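Local coordinates for ABC transporter, substrate binding protein (Aeropyrum pernix, PDB 3EAF), which probably captures a small solute outside the membrane and delivers it to an ABC transporter, and binds a magnesium ion, at residues S255-P260 with I286-Q292; A109-V113 with A378-E384; D176-P180 with I191-M195. All blocks are in the same frame, centred on the assembly; numbering follows the deposited sequence.

Contact 1 (S255-P260 with I286-Q292); sequences SPFIYP and INLRVVQ
The Y259 ring takes L288 over one face, with CB offset toward the rim and CD2 3.6 Å from CE1 of Y259; S255 CB and F257 O lie in plane at its edge. The F257 ring has P256 CB over the centre of one face, while Q292 CG approaches obliquely, 3.8 Å from F257 CD2, its amide turned 37° from the ring. The R289 guanidinium bears L288 CD2 on one face, and at its edge NH1 donates in plane to a lone pair of Q292 OE1 over 2.7 Å.

With CG anti to the backbone N (chi1 170°), L288 sends CD1 to within 3.4 Å of S255 OG. S255 OG in turn donates to a lone pair of F257 O, in the carbonyl plane, at 2.6 Å. P260 closes the other end: its CG touches V291 CG2 at 3.8 Å, and its CD rests against the N287-L288 peptide. N287 is the N-cap of helix 288-304, OD1 accepting from V290 N at 3.1 Å.

R289 also forms a salt bridge with D236, and Q292 NE2 bonds to Y107. The helix also packs on helix 18-38, consistent with the chain leaving strand 251-255 meeting the other lobe here. No hydrogen bond joins the two segments: apolar fit holds them together, the polar groups of S255, N287, R289 and Q292 bond within their own segment or to residues beyond the contact, and I258 O stays buried without a partner in the model.

Contact 2 (A109-V113 with A378-E384); sequences AKLLV and ARYTIEE
Apolar packing begins with L112, whose CD1 lies 3.6 Å from A378 CB and also meets I382 CD1 at 4.1 Å, the leucine and isoleucine side chains crossing at about a right angle. L112 carries this CD1 toward the helix by holding CG anti to its own carbonyl carbon (chi1 -62°). A109 adds its methyl, with CB 3.7 Å from T381 CB and also close to the carbonyl O of A378. At the outer margin V113 CG1 touches I382 CG2, and K110 lays the aliphatic part of its chain across T381 CG2.

Carbon also meets backbone oxygen: A109 O lies 3.3 Å from I382 CG1, while the same oxygen accepts the 3.1 Å hydrogen bond from L112 N that closes the short turn. I382 is therefore packed against a carbonyl as well as against methyl groups.

The fold is that of a two-lobed periplasmic binding protein. The loop between strands 101-104 and 117-118 belongs to one lobe, and helix 377-382, near the end of the chain, sits against it while T381 also touches A161 of helix 159-165 in the other lobe. The L112 side chain is about 7 Å from that of Y341, which binds magnesium together with E325 and D340, but the ion itself is about 12 Å from the L112 side chain.

No hydrogen bond or salt bridge crosses the contact. K110 NZ and E384 OE1 stand 4.4 Å apart, opposite charges near each other but not paired. The T381 hydroxyl is occupied instead by S125, whose OG is hydrogen-bonded to OG1.

Contact 3 (D176-P180 with I191-M195); sequences DYDLP and IAREM
Ring contacts dominate: CG of M195, a selenomethionine, stands 3.4 Å from the centroid of the Y177 ring and only 7° off its normal, a CH-pi contact over the centre of one face. Its SE lies obliquely at 4.5 Å from the same centroid, adding a Met-aromatic contact. At the ring edge, near its plane, E194 OE1 comes within 3.6 Å of Y177 CD1. CG of Y177 stands anti to the carbonyl carbon (chi1 -57°), which brings the ring against M195, one helical turn on from I191.

Aliphatic packing centres on I191. Its CG2 touches Y177 CB at 3.8 Å, and its CG1 meets L179 CD1. Carbon also rests on a carbonyl, with I191 CD1 3.5 Å from the backbone O of D178.

Polar links run through water. One molecule lies 2.7 Å from Y177 OH and donates to E194 O; a second accepts from D178 N and donates to E194 OE1 at 2.8 Å. The D178 carboxylate turns elsewhere, to S150. Were the Y177 ring cut back to an alanine, M195 CG would probably face a gap and the first water would lose its phenol partner.

Strand 176-178 and helix 191-195 run nearly antiparallel, at 160°. This is the beta-alpha-beta crossover of a Rossmann-like lobe: strand 171-178, at the sheet edge, leads through helix 185-196 to the parallel strand 202-205, with strand 142-148 between the two.

How the contacts relate
Contact 1 is the deeply buried one; contacts 2 and 3 are partly buried and lie farther from the centre of the chain. No two of them touch, their nearest atoms being about 10 to 14 Å apart. Contact 3 stays within one lobe and joins consecutive elements of the chain, a strand and the helix that follows, whereas contacts 1 and 2 appear to lie where the lobes meet, the latter across 264 intervening residues. None has a direct hydrogen bond between its segments. Contact 1 combines aromatic and aliphatic packing with internal polar bonds, contact 2 relies on aliphatic side chains and a carbonyl, beside a loose charge pair, and contact 3, at a sheet edge, adds bridging waters.

Contact 1 (S255-P260 with I286-Q292)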
loop_
_atom_site.group_PDB
_atom_site.type_symbol
_atom_site.label_atom_id
_atom_site.label_comp_id
_atom_site.label_asym_id
_atom_site.label_seq_id
_atom_site.Cartn_x
_atom_site.Cartn_y
_atom_site.Cartn_z
ATOM N N SER A 255 3.332 5.877 5.752
ATOM C CA SER A 255 3.401 4.422 5.737
ATOM C C SER A 255 2.583 3.846 6.879
ATOM O O SER A 255 2.787 4.227 8.034
ATOM C CB SER A 255 4.847 3.931 5.833
ATOM O OG SER A 255 4.886 2.515 5.867
ATOM N N PRO A 256 1.643 2.937 6.567
ATOM C CA PRO A 256 0.933 2.179 7.607
ATOM C C PRO A 256 1.819 1.146 8.328
ATOM O O PRO A 256 1.419 0.604 9.373
ATOM C CB PRO A 256 -0.181 1.463 6.825
ATOM C CG PRO A 256 -0.248 2.162 5.486
ATOM C CD PRO A 256 1.159 2.593 5.218
ATOM N N PHE A 257 3.014 0.905 7.785
ATOM C CA PHE A 257 3.904 -0.163 8.244
ATOM C C PHE A 257 5.230 0.434 8.679
ATOM O O PHE A 257 5.766 1.326 8.007
ATOM C CB PHE A 257 4.167 -1.174 7.112
ATOM C CG PHE A 257 2.955 -1.465 6.263
ATOM C CD1 PHE A 257 2.021 -2.414 6.664
ATOM C CD2 PHE A 257 2.743 -0.777 5.072
ATOM C CE1 PHE A 257 0.901 -2.679 5.901
ATOM C CE2 PHE A 257 1.624 -1.039 4.293
ATOM C CZ PHE A 257 0.696 -1.986 4.713
ATOM N N ILE A 258 5.760 -0.064 9.796
ATOM C CA ILE A 258 7.074 0.349 10.285
ATOM C C ILE A 258 8.172 -0.077 9.299
ATOM O O ILE A 258 8.110 -1.172 8.728
ATOM C CB ILE A 258 7.334 -0.199 11.729
ATOM C CG1 ILE A 258 8.420 0.612 12.452
ATOM C CG2 ILE A 258 7.673 -1.700 11.722
ATOM C CD1 ILE A 258 8.062 2.085 12.698
ATOM N N TYR A 259 9.140 0.805 9.057
ATOM C CA TYR A 259 10.286 0.473 8.209
ATOM C C TYR A 259 11.198 -0.453 9.001
ATOM O O TYR A 259 11.287 -0.315 10.226
ATOM C CB TYR A 259 11.108 1.713 7.859
ATOM C CG TYR A 259 10.524 2.698 6.868
ATOM C CD1 TYR A 259 9.148 2.793 6.647
ATOM C CD2 TYR A 259 11.365 3.574 6.183
ATOM C CE1 TYR A 259 8.629 3.728 5.748
ATOM C CE2 TYR A 259 10.865 4.502 5.291
ATOM C CZ TYR A 259 9.498 4.576 5.076
ATOM O OH TYR A 259 9.025 5.504 4.192
ATOM N N PRO A 260 11.889 -1.393 8.315
ATOM C CA PRO A 260 12.881 -2.212 9.033
ATOM C C PRO A 260 13.890 -1.392 9.870
ATOM O O PRO A 260 14.209 -1.792 10.984
ATOM C CB PRO A 260 13.589 -2.977 7.904
ATOM C CG PRO A 260 12.554 -3.090 6.832
ATOM C CD PRO A 260 11.794 -1.771 6.891
ATOM N N ILE A 286 16.253 -5.933 2.683
ATOM C CA ILE A 286 14.983 -5.892 3.405
ATOM C C ILE A 286 14.604 -4.433 3.645
ATOM O O ILE A 286 15.301 -3.704 4.353
ATOM C CB ILE A 286 15.051 -6.693 4.728
ATOM C CG1 ILE A 286 15.484 -8.148 4.463
ATOM C CG2 ILE A 286 13.723 -6.624 5.498
ATOM C CD1 ILE A 286 14.546 -8.945 3.552
ATOM N N ASN A 287 13.503 -4.018 3.028
ATOM C CA ASN A 287 13.056 -2.630 3.069
ATOM C C ASN A 287 11.537 -2.575 3.210
ATOM O O ASN A 287 10.886 -3.615 3.281
ATOM C CB ASN A 287 13.531 -1.879 1.813
ATOM C CG ASN A 287 13.116 -2.575 0.514
ATOM O OD1 ASN A 287 11.960 -2.958 0.334
ATOM N ND2 ASN A 287 14.064 -2.742 -0.390
ATOM N N LEU A 288 10.979 -1.365 3.246
ATOM C CA LEU A 288 9.524 -1.179 3.347
ATOM C C LEU A 288 8.713 -1.976 2.305
ATOM O O LEU A 288 7.667 -2.550 2.625
ATOM C CB LEU A 288 9.176 0.310 3.251
ATOM C CG LEU A 288 7.693 0.659 3.096
ATOM C CD1 LEU A 288 6.918 0.305 4.370
ATOM C CD2 LEU A 288 7.519 2.128 2.719
ATOM N N ARG A 289 9.196 -2.014 1.064
ATOM C CA ARG A 289 8.465 -2.697 -0.017
ATOM C C ARG A 289 8.386 -4.194 0.248
ATOM O O ARG A 289 7.343 -4.817 0.049
ATOM C CB ARG A 289 9.107 -2.418 -1.382
ATOM C CG ARG A 289 9.273 -0.928 -1.729
ATOM C CD ARG A 289 8.044 -0.107 -1.332
ATOM N NE ARG A 289 8.257 1.330 -1.496
ATOM C CZ ARG A 289 7.393 2.263 -1.121
ATOM N NH1 ARG A 289 6.247 1.922 -0.541
ATOM N NH2 ARG A 289 7.677 3.541 -1.332
ATOM N N VAL A 290 9.499 -4.755 0.716
ATOM C CA VAL A 290 9.560 -6.142 1.167
ATOM C C VAL A 290 8.556 -6.390 2.302
ATOM O O VAL A 290 7.833 -7.387 2.286
ATOM C CB VAL A 290 11.004 -6.536 1.584
ATOM C CG1 VAL A 290 11.064 -7.977 2.110
ATOM C CG2 VAL A 290 11.964 -6.369 0.402
ATOM N N VAL A 291 8.496 -5.476 3.268
ATOM C CA VAL A 291 7.507 -5.573 4.342
ATOM C C VAL A 291 6.076 -5.616 3.778
ATOM O O VAL A 291 5.265 -6.437 4.195
ATOM C CB VAL A 291 7.648 -4.416 5.366
ATOM C CG1 VAL A 291 6.559 -4.500 6.433
ATOM C CG2 VAL A 291 9.039 -4.426 6.009
ATOM N N GLN A 292 5.784 -4.746 2.814
ATOM C CA GLN A 292 4.434 -4.625 2.256
ATOM C C GLN A 292 3.967 -5.913 1.597
ATOM O O GLN A 292 2.791 -6.290 1.720
ATOM C CB GLN A 292 4.344 -3.437 1.285
ATOM C CG GLN A 292 4.479 -2.098 2.001
ATOM C CD GLN A 292 4.346 -0.907 1.091
ATOM O OE1 GLN A 292 5.338 -0.366 0.628
ATOM N NE2 GLN A 292 3.117 -0.481 0.841
#

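Contact 2 (A109-V113 with A378-E384)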
loop_
_atom_site.group_PDB
_atom_site.type_symbol
_atom_site.label_atom_id
_atom_site.label_comp_id
_atom_site.label_asym_id
_atom_site.label_seq_id
_atom_site.Cartn_x
_atom_site.Cartn_y
_atom_site.Cartn_z
ATOM N N ALA A 109 -10.038 2.841 -1.426
ATOM C CA ALA A 109 -11.244 2.891 -0.603
ATOM C C ALA A 109 -12.445 2.230 -1.276
ATOM O O ALA A 109 -13.350 1.734 -0.598
ATOM C CB ALA A 109 -11.569 4.336 -0.214
ATOM N N LYS A 110 -12.442 2.215 -2.609
ATOM C CA LYS A 110 -13.500 1.572 -3.390
ATOM C C LYS A 110 -13.620 0.054 -3.141
ATOM O O LYS A 110 -14.680 -0.531 -3.373
ATOM C CB LYS A 110 -13.332 1.889 -4.886
ATOM C CG LYS A 110 -13.433 3.387 -5.190
ATOM C CD LYS A 110 -13.463 3.693 -6.677
ATOM C CE LYS A 110 -13.792 5.173 -6.915
ATOM N NZ LYS A 110 -13.687 5.535 -8.365
ATOM N N LEU A 111 -12.572 -0.571 -2.605
ATOM C CA LEU A 111 -12.555 -2.001 -2.317
ATOM C C LEU A 111 -13.279 -2.310 -1.012
ATOM O O LEU A 111 -13.641 -3.505 -0.839
ATOM C CB LEU A 111 -11.115 -2.518 -2.255
ATOM C CG LEU A 111 -10.317 -2.459 -3.560
ATOM C CD1 LEU A 111 -8.870 -2.861 -3.321
ATOM C CD2 LEU A 111 -10.956 -3.341 -4.622
ATOM N N LEU A 112 -13.400 -1.369 -0.143
ATOM C CA LEU A 112 -13.903 -1.593 1.217
ATOM C C LEU A 112 -15.274 -2.260 1.289
ATOM O O LEU A 112 -15.548 -2.997 2.234
ATOM C CB LEU A 112 -13.902 -0.276 2.016
ATOM C CG LEU A 112 -12.542 0.395 2.249
ATOM C CD1 LEU A 112 -12.700 1.804 2.776
ATOM C CD2 LEU A 112 -11.659 -0.428 3.178
ATOM N N VAL A 113 -16.119 -2.010 0.286
ATOM C CA VAL A 113 -17.477 -2.558 0.244
ATOM C C VAL A 113 -17.578 -3.847 -0.589
ATOM O O VAL A 113 -18.666 -4.420 -0.741
ATOM C CB VAL A 113 -18.510 -1.512 -0.274
ATOM C CG1 VAL A 113 -18.664 -0.381 0.721
ATOM C CG2 VAL A 113 -18.115 -0.982 -1.661
ATOM N N ALA A 378 -12.957 7.474 3.820
ATOM C CA ALA A 378 -13.286 6.255 3.089
ATOM C C ALA A 378 -14.593 6.394 2.325
ATOM O O ALA A 378 -14.627 6.198 1.111
ATOM C CB ALA A 378 -13.355 5.072 4.041
ATOM N N ARG A 379 -15.664 6.741 3.039
ATOM C CA ARG A 379 -16.975 6.836 2.407
ATOM C C ARG A 379 -17.081 7.958 1.369
ATOM O O ARG A 379 -17.853 7.833 0.422
ATOM C CB ARG A 379 -18.093 6.892 3.448
ATOM C CG ARG A 379 -18.281 5.544 4.141
ATOM C CD ARG A 379 -19.532 5.493 5.006
ATOM N NE ARG A 379 -19.622 4.227 5.733
ATOM C CZ ARG A 379 -18.982 3.964 6.868
ATOM N NH1 ARG A 379 -18.195 4.875 7.427
ATOM N NH2 ARG A 379 -19.129 2.778 7.444
ATOM N N TYR A 380 -16.278 9.014 1.520
ATOM C CA TYR A 380 -16.205 10.075 0.503
ATOM C C TYR A 380 -15.833 9.475 -0.845
ATOM O O TYR A 380 -16.452 9.785 -1.864
ATOM C CB TYR A 380 -15.175 11.154 0.864
ATOM C CG TYR A 380 -15.459 11.965 2.118
ATOM C CD1 TYR A 380 -16.720 11.968 2.720
ATOM C CD2 TYR A 380 -14.463 12.761 2.680
ATOM C CE1 TYR A 380 -16.970 12.721 3.876
ATOM C CE2 TYR A 380 -14.705 13.517 3.817
ATOM C CZ TYR A 380 -15.960 13.494 4.408
ATOM O OH TYR A 380 -16.192 14.253 5.539
ATOM N N THR A 381 -14.826 8.605 -0.837
ATOM C CA THR A 381 -14.331 7.982 -2.056
ATOM C C THR A 381 -15.321 6.942 -2.592
ATOM O O THR A 381 -15.552 6.872 -3.800
ATOM C CB THR A 381 -12.932 7.362 -1.837
ATOM O OG1 THR A 381 -12.041 8.375 -1.357
ATOM C CG2 THR A 381 -12.375 6.784 -3.140
ATOM N N ILE A 382 -15.905 6.154 -1.689
ATOM C CA ILE A 382 -16.882 5.121 -2.056
ATOM C C ILE A 382 -18.097 5.736 -2.763
ATOM O O ILE A 382 -18.568 5.207 -3.777
ATOM C CB ILE A 382 -17.322 4.287 -0.824
ATOM C CG1 ILE A 382 -16.134 3.480 -0.277
ATOM C CG2 ILE A 382 -18.476 3.359 -1.181
ATOM C CD1 ILE A 382 -16.236 3.128 1.196
ATOM N N GLU A 383 -18.571 6.866 -2.238
ATOM C CA GLU A 383 -19.739 7.561 -2.784
ATOM C C GLU A 383 -19.471 8.335 -4.092
ATOM O O GLU A 383 -20.411 8.835 -4.720
ATOM C CB GLU A 383 -20.373 8.460 -1.707
ATOM C CG GLU A 383 -21.081 7.664 -0.592
ATOM C CD GLU A 383 -21.360 8.470 0.677
ATOM O OE1 GLU A 383 -21.212 9.718 0.667
ATOM O OE2 GLU A 383 -21.734 7.841 1.699
ATOM N N GLU A 384 -18.201 8.415 -4.504
ATOM C CA GLU A 384 -17.814 9.077 -5.766
ATOM C C GLU A 384 -18.505 8.500 -7.000
ATOM O O GLU A 384 -18.313 7.326 -7.340
ATOM C CB GLU A 384 -16.297 9.019 -5.974
ATOM C CG GLU A 384 -15.592 10.329 -5.740
ATOM C CD GLU A 384 -14.092 10.179 -5.627
ATOM O OE1 GLU A 384 -13.467 9.544 -6.507
ATOM O OE2 GLU A 384 -13.531 10.713 -4.654
#

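Contact 3 (D176-P180 with I191-M195)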
loop_
_atom_site.group_PDB
_atom_site.type_symbol
_atom_site.label_atom_id
_atom_site.label_comp_id
_atom_site.label_asym_id
_atom_site.label_seq_id
_atom_site.Cartn_x
_atom_site.Cartn_y
_atom_site.Cartn_z
ATOM N N ASP A 176 -4.887 21.284 -9.218
ATOM C CA ASP A 176 -4.482 19.925 -9.567
ATOM C C ASP A 176 -3.440 20.030 -10.669
ATOM O O ASP A 176 -3.582 20.846 -11.575
ATOM C CB ASP A 176 -5.664 19.121 -10.118
ATOM C CG ASP A 176 -6.690 18.772 -9.064
ATOM O OD1 ASP A 176 -6.668 19.359 -7.965
ATOM O OD2 ASP A 176 -7.536 17.899 -9.343
ATOM N N TYR A 177 -2.412 19.189 -10.604
ATOM C CA TYR A 177 -1.306 19.230 -11.564
ATOM C C TYR A 177 -1.030 17.823 -12.077
ATOM O O TYR A 177 -0.859 16.886 -11.291
ATOM C CB TYR A 177 -0.060 19.886 -10.930
ATOM C CG TYR A 177 -0.371 21.281 -10.421
ATOM C CD1 TYR A 177 -0.170 22.399 -11.225
ATOM C CD2 TYR A 177 -0.941 21.473 -9.161
ATOM C CE1 TYR A 177 -0.489 23.677 -10.772
ATOM C CE2 TYR A 177 -1.269 22.738 -8.708
ATOM C CZ TYR A 177 -1.041 23.838 -9.515
ATOM O OH TYR A 177 -1.367 25.101 -9.057
ATOM N N ASP A 178 -0.999 17.690 -13.400
ATOM C CA ASP A 178 -0.976 16.392 -14.068
ATOM C C ASP A 178 0.449 15.850 -14.198
ATOM O O ASP A 178 1.121 16.062 -15.212
ATOM C CB ASP A 178 -1.663 16.498 -15.442
ATOM C CG ASP A 178 -2.123 15.151 -15.986
ATOM O OD1 ASP A 178 -1.625 14.095 -15.536
ATOM O OD2 ASP A 178 -2.998 15.148 -16.883
ATOM N N LEU A 179 0.902 15.152 -13.160
ATOM C CA LEU A 179 2.213 14.515 -13.187
ATOM C C LEU A 179 2.054 13.061 -13.628
ATOM O O LEU A 179 1.409 12.275 -12.929
ATOM C CB LEU A 179 2.892 14.592 -11.815
ATOM C CG LEU A 179 4.278 13.946 -11.708
ATOM C CD1 LEU A 179 5.344 14.800 -12.382
ATOM C CD2 LEU A 179 4.621 13.698 -10.242
ATOM N N PRO A 180 2.620 12.706 -14.796
ATOM C CA PRO A 180 2.472 11.344 -15.302
ATOM C C PRO A 180 3.090 10.304 -14.370
ATOM O O PRO A 180 4.095 10.579 -13.709
ATOM C CB PRO A 180 3.231 11.380 -16.634
ATOM C CG PRO A 180 3.214 12.832 -17.034
ATOM C CD PRO A 180 3.404 13.542 -15.723
ATOM N N ILE A 191 5.841 20.613 -14.074
ATOM C CA ILE A 191 4.828 20.609 -13.012
ATOM C C ILE A 191 5.270 21.475 -11.837
ATOM O O ILE A 191 4.473 22.233 -11.303
ATOM C CB ILE A 191 4.469 19.160 -12.537
ATOM C CG1 ILE A 191 3.708 18.396 -13.626
ATOM C CG2 ILE A 191 3.672 19.161 -11.218
ATOM C CD1 ILE A 191 2.553 19.162 -14.282
ATOM N N ALA A 192 6.536 21.358 -11.445
ATOM C CA ALA A 192 7.073 22.176 -10.356
ATOM C C ALA A 192 6.957 23.670 -10.677
ATOM O O ALA A 192 6.592 24.468 -9.812
ATOM C CB ALA A 192 8.510 21.799 -10.051
ATOM N N ARG A 193 7.266 24.032 -11.922
ATOM C CA ARG A 193 7.160 25.422 -12.388
ATOM C C ARG A 193 5.710 25.916 -12.475
ATOM O O ARG A 193 5.433 27.075 -12.172
ATOM C CB ARG A 193 7.900 25.613 -13.723
ATOM C CG ARG A 193 9.408 25.739 -13.548
ATOM C CD ARG A 193 10.138 26.092 -14.832
ATOM N NE ARG A 193 11.562 26.337 -14.585
ATOM C CZ ARG A 193 12.540 25.460 -14.808
ATOM N NH1 ARG A 193 13.798 25.798 -14.542
ATOM N NH2 ARG A 193 12.277 24.249 -15.296
ATOM N N GLU A 194 4.792 25.033 -12.873
ATOM C CA GLU A 194 3.356 25.338 -12.843
ATOM C C GLU A 194 2.872 25.621 -11.419
ATOM O O GLU A 194 2.152 26.587 -11.186
ATOM C CB GLU A 194 2.535 24.186 -13.420
ATOM C CG GLU A 194 2.496 24.114 -14.922
ATOM C CD GLU A 194 1.770 22.879 -15.426
ATOM O OE1 GLU A 194 1.074 22.212 -14.626
ATOM O OE2 GLU A 194 1.900 22.569 -16.630
HETATM N N MSE A 195 3.270 24.770 -10.476
HETATM C CA MSE A 195 2.888 24.937 -9.069
HETATM C C MSE A 195 3.517 26.170 -8.435
HETATM O O MSE A 195 2.890 26.840 -7.616
HETATM C CB MSE A 195 3.236 23.692 -8.255
HETATM C CG MSE A 195 2.451 22.465 -8.671
HETATM SE SE MSE A 195 2.733 20.945 -7.499
HETATM C CE MSE A 195 4.690 20.924 -7.512
HETATM O O HOH W 1 -0.566 27.079 -10.781
HETATM O O HOH W 2 -0.683 20.114 -15.028
#